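Long-range contact in proteasome assembly chaperone family protein (Pyrococcus furiosus, PDB 5Y9N), which is probably an archaeal relative of proteasome assembly chaperones, with a PAC2-family domain that continues into a long C-terminal helix: residues Asn38-Glu43 with Leu202-Ser207. Sequence-based numbering, arbitrary orientation.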
ATOM      1  N   ASN A  38      28.056  -9.813  16.790  1.00 61.71           N
ATOM      2  CA  ASN A  38      27.650  -9.623  18.173  1.00 72.50           C
ATOM      3  C   ASN A  38      28.682 -10.292  19.082  1.00 66.05           C
ATOM      4  O   ASN A  38      29.036  -9.761  20.125  1.00 69.37           O
ATOM      5  CB  ASN A  38      26.245 -10.218  18.407  1.00 78.52           C
ATOM      6  CG  ASN A  38      25.298  -9.269  19.093  1.00 86.57           C
ATOM      7  OD1 ASN A  38      24.423  -9.716  19.842  1.00 96.04           O
ATOM      8  ND2 ASN A  38      25.458  -7.947  18.845  1.00 86.42           N
ATOM      9  N   PHE A  39      29.176 -11.446  18.649  1.00 70.96           N
ATOM     10  CA  PHE A  39      30.175 -12.187  19.395  1.00 77.03           C
ATOM     11  C   PHE A  39      31.473 -11.401  19.518  1.00 73.96           C
ATOM     12  O   PHE A  39      31.990 -11.246  20.619  1.00 74.12           O
ATOM     13  CB  PHE A  39      30.435 -13.525  18.720  1.00 78.34           C
ATOM     14  CG  PHE A  39      31.321 -14.421  19.507  1.00 83.66           C
ATOM     15  CD1 PHE A  39      30.946 -14.832  20.790  1.00 81.70           C
ATOM     16  CD2 PHE A  39      32.526 -14.867  18.976  1.00 80.75           C
ATOM     17  CE1 PHE A  39      31.765 -15.668  21.526  1.00 83.11           C
ATOM     18  CE2 PHE A  39      33.348 -15.706  19.713  1.00 86.16           C
ATOM     19  CZ  PHE A  39      32.967 -16.108  20.984  1.00 78.46           C
ATOM     20  N   LEU A  40      31.967 -10.884  18.397  1.00 70.28           N
ATOM     21  CA  LEU A  40      33.142 -10.015  18.420  1.00 81.46           C
ATOM     22  C   LEU A  40      32.979  -8.817  19.317  1.00 79.05           C
ATOM     23  O   LEU A  40      33.862  -8.518  20.095  1.00 80.36           O
ATOM     24  CB  LEU A  40      33.522  -9.542  17.024  1.00 78.25           C
ATOM     25  CG  LEU A  40      34.276 -10.640  16.260  1.00 78.00           C
ATOM     26  CD1 LEU A  40      34.297 -10.344  14.797  1.00 77.75           C
ATOM     27  CD2 LEU A  40      35.709 -10.771  16.752  1.00 88.24           C
ATOM     28  N   ALA A  41      31.851  -8.139  19.239  1.00 82.08           N
ATOM     29  CA  ALA A  41      31.644  -6.978  20.097  1.00 83.07           C
ATOM     30  C   ALA A  41      31.761  -7.362  21.567  1.00 85.35           C
ATOM     31  O   ALA A  41      32.361  -6.639  22.344  1.00 96.46           O
ATOM     32  CB  ALA A  41      30.299  -6.326  19.825  1.00 87.10           C
ATOM     33  N   LYS A  42      31.208  -8.514  21.926  1.00 80.82           N
ATOM     34  CA  LYS A  42      31.195  -8.984  23.310  1.00 91.66           C
ATOM     35  C   LYS A  42      32.606  -9.390  23.757  1.00 80.97           C
ATOM     36  O   LYS A  42      33.116  -8.882  24.749  1.00 77.17           O
ATOM     37  CB  LYS A  42      30.229 -10.175  23.452  1.00 99.50           C
ATOM     38  CG  LYS A  42      29.351 -10.154  24.691  1.00104.46           C
ATOM     39  CD  LYS A  42      28.060 -10.926  24.433  1.00113.53           C
ATOM     40  CE  LYS A  42      27.052 -10.105  23.628  1.00109.69           C
ATOM     41  NZ  LYS A  42      26.108 -11.014  22.934  1.00103.67           N
ATOM     42  N   GLU A  43      33.233 -10.271  22.985  1.00 78.32           N
ATOM     43  CA  GLU A  43      34.546 -10.812  23.315  1.00 82.29           C
ATOM     44  C   GLU A  43      35.665  -9.767  23.354  1.00 81.61           C
ATOM     45  O   GLU A  43      36.627  -9.944  24.088  1.00105.55           O
ATOM     46  CB  GLU A  43      34.935 -11.936  22.336  1.00 81.18           C
ATOM     47  CG  GLU A  43      34.064 -13.192  22.390  1.00 83.75           C
ATOM     48  CD  GLU A  43      34.099 -13.913  23.729  1.00 91.57           C
ATOM     49  OE1 GLU A  43      34.858 -14.901  23.891  1.00104.94           O
ATOM     50  OE2 GLU A  43      33.348 -13.495  24.621  1.00 98.33           O
ATOM     51  N   LEU A 202      42.501  -9.809  10.702  1.00 82.49           N
ATOM     52  CA  LEU A 202      42.791  -8.658  11.564  1.00 80.37           C
ATOM     53  C   LEU A 202      43.709  -8.987  12.738  1.00 80.06           C
ATOM     54  O   LEU A 202      43.973  -8.117  13.562  1.00 87.76           O
ATOM     55  CB  LEU A 202      41.474  -8.102  12.126  1.00 86.85           C
ATOM     56  CG  LEU A 202      40.349  -7.749  11.156  1.00 93.55           C
ATOM     57  CD1 LEU A 202      39.173  -7.181  11.966  1.00 97.71           C
ATOM     58  CD2 LEU A 202      40.807  -6.735  10.098  1.00 99.48           C
ATOM     59  N   GLY A 203      44.171 -10.233  12.821  1.00 84.55           N
ATOM     60  CA  GLY A 203      45.025 -10.707  13.906  1.00 79.35           C
ATOM     61  C   GLY A 203      44.425 -10.506  15.266  1.00 83.99           C
ATOM     62  O   GLY A 203      45.045  -9.869  16.101  1.00109.38           O
ATOM     63  N   LEU A 204      43.238 -11.050  15.509  1.00 88.23           N
ATOM     64  CA  LEU A 204      42.515 -10.763  16.771  1.00 93.83           C
ATOM     65  C   LEU A 204      42.586 -11.867  17.827  1.00101.35           C
ATOM     66  O   LEU A 204      42.355 -11.581  19.022  1.00114.87           O
ATOM     67  CB  LEU A 204      41.057 -10.436  16.492  1.00 94.39           C
ATOM     68  CG  LEU A 204      40.784  -9.108  15.802  1.00112.20           C
ATOM     69  CD1 LEU A 204      39.319  -9.042  15.369  1.00121.09           C
ATOM     70  CD2 LEU A 204      41.166  -7.919  16.678  1.00110.68           C
ATOM     71  N   ASN A 205      42.872 -13.104  17.417  1.00105.66           N
ATOM     72  CA  ASN A 205      42.909 -14.223  18.366  1.00118.83           C
ATOM     73  C   ASN A 205      41.737 -14.290  19.366  1.00112.92           C
ATOM     74  O   ASN A 205      41.943 -14.345  20.580  1.00112.05           O
ATOM     75  CB  ASN A 205      44.247 -14.230  19.115  1.00122.04           C
ATOM     76  CG  ASN A 205      45.238 -15.164  18.478  1.00122.40           C
ATOM     77  OD1 ASN A 205      46.339 -14.748  18.121  1.00128.08           O
ATOM     78  ND2 ASN A 205      44.832 -16.440  18.301  1.00 91.49           N
ATOM     79  N   VAL A 206      40.516 -14.263  18.834  1.00 92.13           N
ATOM     80  CA  VAL A 206      39.316 -14.480  19.622  1.00 89.06           C
ATOM     81  C   VAL A 206      38.916 -15.946  19.466  1.00 82.72           C
ATOM     82  O   VAL A 206      38.787 -16.461  18.350  1.00 71.51           O
ATOM     83  CB  VAL A 206      38.165 -13.542  19.200  1.00 98.19           C
ATOM     84  CG1 VAL A 206      36.851 -13.942  19.891  1.00102.42           C
ATOM     85  CG2 VAL A 206      38.519 -12.087  19.517  1.00 85.15           C
ATOM     86  N   SER A 207      38.760 -16.627  20.593  1.00 73.75           N
ATOM     87  CA  SER A 207      38.334 -18.005  20.585  1.00 85.38           C
ATOM     88  C   SER A 207      36.863 -18.069  20.190  1.00 91.88           C
ATOM     89  O   SER A 207      36.011 -17.378  20.772  1.00 87.10           O
ATOM     90  CB  SER A 207      38.496 -18.642  21.966  1.00 88.35           C
ATOM     91  OG  SER A 207      38.267 -20.042  21.873  1.00 87.67           O
TER
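Val206 packs its two methyls against the last turn of helix 32-43, between Leu40 and Glu43. Val206 CG1 lies anti to the backbone N (chi1 171°) and meets the aliphatic base of Glu43, 3.7 Å from Glu43 CB. Val206 CG1 is also 3.9 Å from Phe39 CE2, which it approaches obliquely. These are the closest apolar contacts. Val206 CG2, beside the backbone N, reaches Leu40 CD2 at 4.2 Å. Leu40 CD2 also touches Leu204 CD1 at 4.2 Å. The Leu40 side is thus wider but buried: Val195 and Leu198 of helix 188-202 and Ile82 of strand 80-85 help to enclose Leu40.

The solvent side is looser. The Phe39 ring presents its edge to Ser207 O, 3.3 Å from Phe39 CZ and near the ring plane. Within the helix, Glu43 CG lies over the outer part of one face of the Phe39 ring, 3.4 Å above its plane. Glu43 is exposed; Glu43 OE1 is 4.1 Å from Ser207 O, two oxygens with no bond between them. Pro210 touches both Phe39 and Glu43.

The contact joins helix 32-43 to the linker into the long helix 209-244. It is modest and mainly apolar, without directional polar bonds between the two segments.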